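Lectin (Pleurotus ostreatus, PDB 6T1D) probably recognises galactose-containing sugars, binding the galactose end of melibiose through a calcium ion at two separate sites in each chain. Local coordinates at residues D80-F85 / T94-R99; R219-T224 / F278-T283; V237-D242 / D264-P269. All coordinates share one frame; numbering follows the deposited sequence.

Contact 1 of 3, residues D80-F85 / T94-R99; sequences DDAHTF and TGAGFR. With CA (calcium ion), chain S; GLA (alpha-D-galactopyranose), chain G.
The hairpin of strands 82-87 and 90-97 leads up to the first calcium and galactose site, and across it His83 and Gly95 form an antiparallel hydrogen-bonded pair. His83 N reaches Gly95 O at 3.0 Å and Gly95 N returns to His83 O at 3.2 Å; Gly97 N bonds to Asp81 O at 2.9 Å. With CG set between backbone N and carbonyl carbon (chi1 64°), the imidazole of His83 folds over the partner strand and lays one face on the Gly95 peptide, CE1 lying 3.3 Å from Gly95 C. Hydrogen bonds between ND1 and Ser79 OG and between NE2 and Gln102 OE1 fix its rotation. On the other face of the sheet Ala82 CB meets Ala96 CB at 3.9 Å, and the Thr84 and Thr94 hydroxyls make a weak hydrogen bond (OG1 to OG1 3.5 Å).

Beyond the strand pairing, a cis peptide joins Asp80 to Asp81, an arrangement known from calcium-dependent yeast adhesins of the PA14 type. It turns both carboxylates onto one calcium ion, which Asp80 OD1 binds at 2.4 Å together with Asp81 OD2, galactose O3 and O4, Asn121, Ser126 and Pro127. Asp81 OD2 also accepts a hydrogen bond from Leu122 N. Trp187 NE1 hydrogen-bonds to Asp80 OD2, the oxygen that does not bind the metal. Phe98, whose CD1 lies 4.0 Å from Asp80 CB, borders the sugar pocket and touches the glucose unit.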
loop_
_atom_site.group_PDB
_atom_site.type_symbol
_atom_site.label_atom_id
_atom_site.label_comp_id
_atom_site.label_asym_id
_atom_site.label_seq_id
_atom_site.Cartn_x
_atom_site.Cartn_y
_atom_site.Cartn_z
ATOM N N ASP A 80 8.471 -39.195 10.651
ATOM C CA ASP A 80 8.010 -40.314 11.467
ATOM C C ASP A 80 8.458 -39.963 12.874
ATOM O O ASP A 80 9.606 -40.227 13.240
ATOM C CB ASP A 80 8.602 -41.641 10.978
ATOM C CG ASP A 80 8.257 -42.837 11.877
ATOM O OD1 ASP A 80 7.645 -42.649 12.950
ATOM O OD2 ASP A 80 8.599 -43.982 11.495
ATOM N N ASP A 81 7.548 -39.407 13.669
ATOM C CA ASP A 81 6.134 -39.314 13.302
ATOM C C ASP A 81 5.618 -37.911 12.985
ATOM O O ASP A 81 4.735 -37.747 12.141
ATOM C CB ASP A 81 5.284 -39.914 14.421
ATOM C CG ASP A 81 5.356 -41.421 14.454
ATOM O OD1 ASP A 81 4.603 -42.047 13.671
ATOM O OD2 ASP A 81 6.172 -41.976 15.235
ATOM N N ALA A 82 6.140 -36.896 13.665
ATOM C CA ALA A 82 5.641 -35.542 13.483
ATOM C C ALA A 82 6.804 -34.568 13.543
ATOM O O ALA A 82 7.918 -34.929 13.929
ATOM C CB ALA A 82 4.584 -35.196 14.535
ATOM N N HIS A 83 6.532 -33.319 13.154
ATOM C CA HIS A 83 7.574 -32.304 13.060
ATOM C C HIS A 83 6.974 -30.917 13.229
ATOM O O HIS A 83 5.785 -30.708 12.987
ATOM C CB HIS A 83 8.286 -32.406 11.717
ATOM C CG HIS A 83 7.398 -32.109 10.555
ATOM N ND1 HIS A 83 6.746 -33.095 9.852
ATOM C CD2 HIS A 83 7.057 -30.940 9.967
ATOM C CE1 HIS A 83 6.042 -32.548 8.878
ATOM N NE2 HIS A 83 6.219 -31.243 8.920
ATOM N N THR A 84 7.815 -29.972 13.669
ATOM C CA THR A 84 7.501 -28.543 13.656
ATOM C C THR A 84 8.679 -27.782 13.062
ATOM O O THR A 84 9.802 -27.889 13.565
ATOM C CB THR A 84 7.185 -28.010 15.055
ATOM O OG1 THR A 84 6.069 -28.717 15.603
ATOM C CG2 THR A 84 6.822 -26.559 14.969
ATOM N N PHE A 85 8.407 -26.947 12.064
ATOM C CA PHE A 85 9.435 -26.357 11.214
ATOM C C PHE A 85 9.565 -24.868 11.504
ATOM O O PHE A 85 8.568 -24.142 11.493
ATOM C CB PHE A 85 9.097 -26.579 9.735
ATOM C CG PHE A 85 10.297 -26.629 8.841
ATOM C CD1 PHE A 85 11.060 -25.497 8.609
ATOM C CD2 PHE A 85 10.674 -27.817 8.237
ATOM C CE1 PHE A 85 12.184 -25.551 7.784
ATOM C CE2 PHE A 85 11.792 -27.879 7.416
ATOM C CZ PHE A 85 12.548 -26.740 7.192
ATOM N N THR A 94 3.588 -27.088 10.868
ATOM C CA THR A 94 3.534 -28.301 11.658
ATOM C C THR A 94 2.927 -29.375 10.773
ATOM O O THR A 94 2.054 -29.077 9.956
ATOM C CB THR A 94 2.716 -28.102 12.948
ATOM O OG1 THR A 94 3.448 -27.270 13.859
ATOM C CG2 THR A 94 2.430 -29.430 13.631
ATOM N N GLY A 95 3.453 -30.596 10.868
ATOM C CA GLY A 95 2.934 -31.689 10.068
ATOM C C GLY A 95 3.290 -33.026 10.676
ATOM O O GLY A 95 3.932 -33.109 11.724
ATOM N N ALA A 96 2.862 -34.083 9.998
ATOM C CA ALA A 96 3.126 -35.431 10.473
ATOM C C ALA A 96 3.052 -36.396 9.300
ATOM O O ALA A 96 2.515 -36.076 8.235
ATOM C CB ALA A 96 2.145 -35.843 11.570
ATOM N N GLY A 97 3.606 -37.585 9.513
ATOM C CA GLY A 97 3.507 -38.642 8.523
ATOM C C GLY A 97 4.667 -38.699 7.553
ATOM O O GLY A 97 5.194 -37.664 7.127
ATOM N N PHE A 98 5.089 -39.922 7.229
ATOM C CA PHE A 98 6.164 -40.194 6.283
ATOM C C PHE A 98 5.652 -40.603 4.910
ATOM O O PHE A 98 6.445 -40.685 3.964
ATOM C CB PHE A 98 7.077 -41.290 6.832
ATOM C CG PHE A 98 6.350 -42.548 7.177
ATOM C CD1 PHE A 98 5.707 -42.680 8.390
ATOM C CD2 PHE A 98 6.282 -43.588 6.274
ATOM C CE1 PHE A 98 5.021 -43.824 8.700
ATOM C CE2 PHE A 98 5.596 -44.735 6.578
ATOM C CZ PHE A 98 4.964 -44.853 7.793
ATOM N N ARG A 99 4.360 -40.877 4.777
ATOM C CA ARG A 99 3.846 -41.310 3.490
ATOM C C ARG A 99 3.721 -40.147 2.520
ATOM O O ARG A 99 3.902 -40.326 1.309
ATOM C CB ARG A 99 2.510 -42.024 3.681
ATOM C CG ARG A 99 2.695 -43.390 4.304
ATOM C CD ARG A 99 1.408 -43.986 4.859
ATOM N NE ARG A 99 1.687 -44.917 5.955
ATOM C CZ ARG A 99 2.039 -46.190 5.799
ATOM N NH1 ARG A 99 2.154 -46.714 4.583
ATOM N NH2 ARG A 99 2.275 -46.942 6.869
HETATM CA CA CA S . 7.477 -43.954 14.985
HETATM C C1 GLA G . 3.818 -47.092 12.112
HETATM C C2 GLA G . 4.009 -45.977 13.142
HETATM C C3 GLA G . 5.158 -45.116 12.817
HETATM C C4 GLA G . 6.392 -45.897 12.611
HETATM C C5 GLA G . 6.197 -47.022 11.581
HETATM C C6 GLA G . 7.452 -47.880 11.548
HETATM O O2 GLA G . 2.812 -45.169 13.182
HETATM O O3 GLA G . 5.374 -44.150 13.940
HETATM O O4 GLA G . 6.793 -46.478 13.869
HETATM O O5 GLA G . 5.054 -47.874 11.905
HETATM O O6 GLA G . 7.166 -49.117 10.925
#

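Contact 2 of 3, residues R219-T224 / F278-T283; sequences RAFRKT and FAINAT
Two phenyl rings, Phe221 and Phe278, turn an edge to the backbone of the opposite strand. Near the plane of the Phe278 ring, CD1 lies 3.6 Å from Lys223 O; in the same way Phe221 CD1 lies 3.9 Å from Ile280 O. Phe221 CE1 also reaches obliquely to the methyl of Ala282, CB at 4.0 Å. Both project from the same side of the sheet, and with CG anti to the carbonyl carbon (chi1 -55° in Phe221, -50° in Phe278) each ring lies beside its own backbone N. Further hydrophobic cover comes from elsewhere in the chain: Ile204 and Val291 lie against Phe221, while Val249, Ile295 and Ile297 lie against Phe278.

Strands 217-225 and 276-284 are antiparallel neighbours within one sheet of a beta sandwich, and the side carrying Phe221, Phe278 and Ile280 packs on strand 290-299 of the facing sheet, while Ala282 lies against Trp205. Three hydrogen-bonded pairs, Arg219 with Ala282, Phe221 with Ile280 and Lys223 with Phe278, give two bonds each; in the middle pair Ile280 N reaches Phe221 O at 2.9 Å, in the carbonyl plane. Ala282 N bonds to Arg219 O at 2.8 Å, and Phe278 N to Lys223 O at 3.0 Å. Phe221 CB and Ile280 CB come within 4.2 Å.

The opposite side of the sheet carries Ala220, Arg222, Ala279 and Asn281. There the Arg222 guanidinium is gripped by a salt bridge from NE to Glu330 and by hydrogen bonds from its two terminal nitrogens to the carbonyls of Phe323, Pro325 and Pro326, which satisfies a buried charge. Arg219, on the phenylalanine side, bends at chi2 (-69°) and carries its guanidinium away from the partner strand to a salt bridge with Asp208.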
loop_
_atom_site.group_PDB
_atom_site.type_symbol
_atom_site.label_atom_id
_atom_site.label_comp_id
_atom_site.label_asym_id
_atom_site.label_seq_id
_atom_site.Cartn_x
_atom_site.Cartn_y
_atom_site.Cartn_z
ATOM N N ARG A 219 -10.606 -11.718 -22.065
ATOM C CA ARG A 219 -11.060 -10.954 -20.912
ATOM C C ARG A 219 -9.889 -10.731 -19.962
ATOM O O ARG A 219 -8.985 -11.569 -19.871
ATOM C CB ARG A 219 -12.209 -11.671 -20.172
ATOM C CG ARG A 219 -13.408 -12.025 -21.045
ATOM C CD ARG A 219 -14.126 -10.770 -21.470
ATOM N NE ARG A 219 -15.329 -11.014 -22.254
ATOM C CZ ARG A 219 -15.305 -11.150 -23.573
ATOM N NH1 ARG A 219 -14.138 -11.096 -24.193
ATOM N NH2 ARG A 219 -16.418 -11.349 -24.266
ATOM N N ALA A 220 -9.923 -9.610 -19.236
ATOM C CA ALA A 220 -8.843 -9.215 -18.342
ATOM C C ALA A 220 -9.320 -9.216 -16.893
ATOM O O ALA A 220 -10.492 -8.953 -16.606
ATOM C CB ALA A 220 -8.296 -7.829 -18.690
ATOM N N PHE A 221 -8.378 -9.502 -15.989
ATOM C CA PHE A 221 -8.604 -9.673 -14.559
ATOM C C PHE A 221 -7.437 -9.071 -13.794
ATOM O O PHE A 221 -6.280 -9.314 -14.144
ATOM C CB PHE A 221 -8.720 -11.163 -14.192
ATOM C CG PHE A 221 -9.775 -11.889 -14.972
ATOM C CD1 PHE A 221 -9.485 -12.432 -16.208
ATOM C CD2 PHE A 221 -11.072 -11.989 -14.485
ATOM C CE1 PHE A 221 -10.474 -13.073 -16.953
ATOM C CE2 PHE A 221 -12.054 -12.632 -15.214
ATOM C CZ PHE A 221 -11.752 -13.177 -16.451
ATOM N N ARG A 222 -7.737 -8.335 -12.720
ATOM C CA ARG A 222 -6.713 -7.736 -11.873
ATOM C C ARG A 222 -6.983 -8.095 -10.421
ATOM O O ARG A 222 -8.136 -8.270 -10.012
ATOM C CB ARG A 222 -6.679 -6.211 -11.984
ATOM C CG ARG A 222 -6.489 -5.691 -13.388
ATOM C CD ARG A 222 -6.766 -4.200 -13.478
ATOM N NE ARG A 222 -6.024 -3.453 -12.476
ATOM C CZ ARG A 222 -4.763 -3.068 -12.638
ATOM N NH1 ARG A 222 -4.115 -3.383 -13.757
ATOM N NH2 ARG A 222 -4.143 -2.382 -11.682
ATOM N N LYS A 223 -5.901 -8.232 -9.656
ATOM C CA LYS A 223 -5.940 -8.385 -8.203
ATOM C C LYS A 223 -4.663 -7.784 -7.646
ATOM O O LYS A 223 -3.569 -8.165 -8.071
ATOM C CB LYS A 223 -6.055 -9.850 -7.782
ATOM C CG LYS A 223 -5.853 -10.071 -6.298
ATOM C CD LYS A 223 -7.011 -9.486 -5.510
ATOM C CE LYS A 223 -6.959 -9.906 -4.041
ATOM N NZ LYS A 223 -8.193 -9.474 -3.323
ATOM N N THR A 224 -4.791 -6.848 -6.719
ATOM C CA THR A 224 -3.634 -6.203 -6.122
ATOM C C THR A 224 -3.458 -6.634 -4.673
ATOM O O THR A 224 -4.434 -6.723 -3.919
ATOM C CB THR A 224 -3.772 -4.685 -6.207
ATOM O OG1 THR A 224 -3.823 -4.300 -7.592
ATOM C CG2 THR A 224 -2.600 -4.011 -5.514
ATOM N N PHE A 278 -1.274 -8.428 -9.922
ATOM C CA PHE A 278 -1.290 -9.555 -10.848
ATOM C C PHE A 278 -2.427 -9.338 -11.833
ATOM O O PHE A 278 -3.535 -8.967 -11.436
ATOM C CB PHE A 278 -1.478 -10.878 -10.108
ATOM C CG PHE A 278 -0.532 -11.067 -8.943
ATOM C CD1 PHE A 278 -0.840 -10.526 -7.700
ATOM C CD2 PHE A 278 0.632 -11.806 -9.073
ATOM C CE1 PHE A 278 0.008 -10.697 -6.603
ATOM C CE2 PHE A 278 1.473 -11.982 -7.988
ATOM C CZ PHE A 278 1.156 -11.426 -6.747
ATOM N N ALA A 279 -2.155 -9.532 -13.114
ATOM C CA ALA A 279 -3.164 -9.340 -14.144
ATOM C C ALA A 279 -3.166 -10.554 -15.049
ATOM O O ALA A 279 -2.130 -11.194 -15.251
ATOM C CB ALA A 279 -2.932 -8.082 -14.961
ATOM N N ILE A 280 -4.353 -10.920 -15.513
ATOM C CA ILE A 280 -4.548 -12.079 -16.373
ATOM C C ILE A 280 -5.279 -11.638 -17.632
ATOM O O ILE A 280 -6.221 -10.845 -17.571
ATOM C CB ILE A 280 -5.341 -13.190 -15.649
ATOM C CG1 ILE A 280 -4.671 -13.556 -14.323
ATOM C CG2 ILE A 280 -5.552 -14.399 -16.556
ATOM C CD1 ILE A 280 -5.413 -14.614 -13.560
ATOM N N ASN A 281 -4.833 -12.122 -18.773
ATOM C CA ASN A 281 -5.598 -11.978 -20.006
ATOM C C ASN A 281 -5.977 -13.389 -20.433
ATOM O O ASN A 281 -5.130 -14.143 -20.923
ATOM C CB ASN A 281 -4.811 -11.234 -21.078
ATOM C CG ASN A 281 -5.566 -11.120 -22.378
ATOM O OD1 ASN A 281 -6.734 -11.492 -22.470
ATOM N ND2 ASN A 281 -4.914 -10.566 -23.389
ATOM N N ALA A 282 -7.240 -13.747 -20.208
ATOM C CA ALA A 282 -7.762 -15.065 -20.532
ATOM C C ALA A 282 -8.639 -14.968 -21.765
ATOM O O ALA A 282 -9.320 -13.962 -21.974
ATOM C CB ALA A 282 -8.575 -15.636 -19.377
ATOM N N THR A 283 -8.604 -16.004 -22.593
ATOM C CA THR A 283 -9.399 -16.053 -23.814
ATOM C C THR A 283 -10.285 -17.286 -23.801
ATOM O O THR A 283 -9.850 -18.370 -23.396
ATOM C CB THR A 283 -8.521 -16.069 -25.068
ATOM O OG1 THR A 283 -7.554 -15.016 -24.992
ATOM C CG2 THR A 283 -9.376 -15.852 -26.298
#

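Contact 3 of 3, residues V237-D242 / D264-P269; sequences VLIAAD and DAYTIP. With CA (calcium ion), chain T; GLA (alpha-D-galactopyranose), chain H.
Ile239 CG2 touches the edge of the Tyr266 ring in its plane, 3.7 Å from CE1. The branch is put there by its torsion: CG1 is anti to the backbone N (chi1 -177°), so that CG2 sits between N and the carbonyl carbon. On the same side of the sheet Val237 CG2 meets Ile268 CD1 at 3.8 Å, the two side chains crossing at a slant. Leu238 projects from the other side, where CD1 bends back over the neighbouring strand, 3.2 Å from Asp264 O and 4.0 Å from Ala265 CB.

Behind these side chains lie two antiparallel hydrogen-bonded pairs, each with two N-H to O bonds. Tyr266 N bonds to Val237 O at 2.8 Å and Val237 N to Tyr266 O; Ile239 N bonds to Asp264 O at 2.8 Å, answered by Asp264 N to Ile239 O. In this beta-sandwich domain the side bearing Val237, Ile239 and Tyr266 faces Leu247 and Val254 of the opposite sheet, with Ala293 of the neighbouring strand beside Ile239. Both Tyr266 OH and Asp264 OD2 hydrogen-bond to the hydroxyl of Tyr245, tying the ring end and the carboxylate to one group on strand 244-249.

Past Ile239 the first strand leaves its partner and continues beside strand 290-299 to the second sugar site. Asp242 OD1 binds the calcium ion there at 2.2 Å, and OD2 lies 2.7 Å from galactose O4. Galactose O3 and O4, Asp243, Asn284, Gly286 and Pro288 also bind this calcium, while Trp347 NE1 holds Asp242 OD2 by a hydrogen bond.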
loop_
_atom_site.group_PDB
_atom_site.type_symbol
_atom_site.label_atom_id
_atom_site.label_comp_id
_atom_site.label_asym_id
_atom_site.label_seq_id
_atom_site.Cartn_x
_atom_site.Cartn_y
_atom_site.Cartn_z
ATOM N N VAL A 237 2.771 -19.090 -7.916
ATOM C CA VAL A 237 1.498 -18.957 -8.612
ATOM C C VAL A 237 1.156 -20.259 -9.316
ATOM O O VAL A 237 1.963 -20.770 -10.096
ATOM C CB VAL A 237 1.546 -17.806 -9.629
ATOM C CG1 VAL A 237 0.233 -17.729 -10.414
ATOM C CG2 VAL A 237 1.839 -16.505 -8.921
ATOM N N LEU A 238 -0.049 -20.771 -9.069
ATOM C CA LEU A 238 -0.604 -21.919 -9.780
ATOM C C LEU A 238 -1.844 -21.446 -10.510
ATOM O O LEU A 238 -2.684 -20.766 -9.915
ATOM C CB LEU A 238 -0.979 -23.078 -8.855
ATOM C CG LEU A 238 -1.602 -24.270 -9.604
ATOM C CD1 LEU A 238 -0.556 -24.939 -10.457
ATOM C CD2 LEU A 238 -2.211 -25.285 -8.649
ATOM N N ILE A 239 -1.942 -21.761 -11.800
ATOM C CA ILE A 239 -2.983 -21.173 -12.631
ATOM C C ILE A 239 -3.372 -22.130 -13.752
ATOM O O ILE A 239 -2.581 -22.969 -14.189
ATOM C CB ILE A 239 -2.522 -19.799 -13.168
ATOM C CG1 ILE A 239 -3.636 -19.132 -13.973
ATOM C CG2 ILE A 239 -1.194 -19.922 -13.937
ATOM C CD1 ILE A 239 -3.344 -17.699 -14.371
ATOM N N ALA A 240 -4.625 -22.032 -14.171
ATOM C CA ALA A 240 -5.132 -22.731 -15.339
ATOM C C ALA A 240 -6.321 -21.935 -15.847
ATOM O O ALA A 240 -6.946 -21.182 -15.092
ATOM C CB ALA A 240 -5.539 -24.169 -15.013
ATOM N N ALA A 241 -6.632 -22.104 -17.131
ATOM C CA ALA A 241 -7.761 -21.383 -17.701
ATOM C C ALA A 241 -8.335 -22.144 -18.892
ATOM O O ALA A 241 -7.620 -22.845 -19.612
ATOM C CB ALA A 241 -7.386 -19.955 -18.103
ATOM N N ASP A 242 -9.646 -21.998 -19.066
ATOM C CA ASP A 242 -10.411 -22.419 -20.236
ATOM C C ASP A 242 -10.819 -21.149 -20.975
ATOM O O ASP A 242 -11.741 -20.450 -20.540
ATOM C CB ASP A 242 -11.626 -23.222 -19.771
ATOM C CG ASP A 242 -12.591 -23.594 -20.894
ATOM O OD1 ASP A 242 -12.440 -23.155 -22.056
ATOM O OD2 ASP A 242 -13.544 -24.344 -20.579
ATOM N N ASP A 264 -0.449 -24.843 -14.567
ATOM C CA ASP A 264 0.913 -24.339 -14.664
ATOM C C ASP A 264 1.285 -23.606 -13.385
ATOM O O ASP A 264 0.436 -22.990 -12.744
ATOM C CB ASP A 264 1.069 -23.395 -15.859
ATOM C CG ASP A 264 0.391 -23.914 -17.099
ATOM O OD1 ASP A 264 0.498 -25.130 -17.362
ATOM O OD2 ASP A 264 -0.244 -23.111 -17.818
ATOM N N ALA A 265 2.563 -23.681 -13.019
ATOM C CA ALA A 265 3.072 -23.076 -11.795
ATOM C C ALA A 265 4.311 -22.243 -12.096
ATOM O O ALA A 265 5.215 -22.713 -12.795
ATOM C CB ALA A 265 3.391 -24.153 -10.750
ATOM N N TYR A 266 4.358 -21.013 -11.554
ATOM C CA TYR A 266 5.471 -20.084 -11.726
ATOM C C TYR A 266 5.927 -19.563 -10.370
ATOM O O TYR A 266 5.118 -19.398 -9.454
ATOM C CB TYR A 266 5.076 -18.865 -12.584
ATOM C CG TYR A 266 4.347 -19.200 -13.871
ATOM C CD1 TYR A 266 2.993 -19.487 -13.877
ATOM C CD2 TYR A 266 5.015 -19.219 -15.074
ATOM C CE1 TYR A 266 2.330 -19.794 -15.058
ATOM C CE2 TYR A 266 4.366 -19.520 -16.249
ATOM C CZ TYR A 266 3.031 -19.813 -16.239
ATOM O OH TYR A 266 2.400 -20.116 -17.423
ATOM N N THR A 267 7.219 -19.249 -10.260
ATOM C CA THR A 267 7.737 -18.491 -9.128
ATOM C C THR A 267 8.110 -17.102 -9.620
ATOM O O THR A 267 8.716 -16.951 -10.685
ATOM C CB THR A 267 8.967 -19.146 -8.456
ATOM O OG1 THR A 267 9.801 -19.765 -9.438
ATOM C CG2 THR A 267 8.580 -20.183 -7.384
ATOM N N ILE A 268 7.716 -16.094 -8.855
ATOM C CA ILE A 268 8.040 -14.703 -9.149
ATOM C C ILE A 268 8.983 -14.209 -8.058
ATOM O O ILE A 268 8.542 -13.946 -6.929
ATOM C CB ILE A 268 6.768 -13.852 -9.257
ATOM C CG1 ILE A 268 5.935 -14.308 -10.453
ATOM C CG2 ILE A 268 7.081 -12.362 -9.309
ATOM C CD1 ILE A 268 4.481 -14.131 -10.231
ATOM N N PRO A 269 10.283 -14.107 -8.340
ATOM C CA PRO A 269 11.272 -13.803 -7.301
ATOM C C PRO A 269 11.603 -12.329 -7.141
ATOM O O PRO A 269 12.441 -11.995 -6.297
ATOM C CB PRO A 269 12.496 -14.574 -7.804
ATOM C CG PRO A 269 12.396 -14.450 -9.295
ATOM C CD PRO A 269 10.924 -14.434 -9.629
HETATM CA CA CA T . -14.069 -22.670 -23.470
HETATM C C1 GLA H . -15.499 -27.399 -25.079
HETATM C C2 GLA H . -15.012 -25.984 -25.396
HETATM C C3 GLA H . -13.854 -25.601 -24.568
HETATM C C4 GLA H . -14.109 -25.799 -23.128
HETATM C C5 GLA H . -14.614 -27.218 -22.819
HETATM C C6 GLA H . -15.018 -27.287 -21.354
HETATM O O2 GLA H . -14.634 -25.920 -26.787
HETATM O O3 GLA H . -13.540 -24.157 -24.812
HETATM O O4 GLA H . -15.092 -24.843 -22.687
HETATM O O5 GLA H . -15.768 -27.581 -23.640
HETATM O O6 GLA H . -15.509 -28.579 -21.058
#

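In the fold
Contact 1 comes first along the chain and closes a short hairpin in the N-terminal half, finished well before the other two begin. Strand 217-225 then opens contact 2, which closes only at strand 276-284. Within that long loop lies contact 3, opened by strand 232-242 and closed by strand 264-268. The nested pair belong to the two facing sheets of the C-terminal sandwich and meet between them, Ile280 CD1 lying 3.8 Å from Ile239 CD1. Contact 1 is on the other side of the chain's centre, its centre about 38 Å from that of contact 2. Contact 1 includes two aspartates of one calcium site and contact 3 one aspartate of the other.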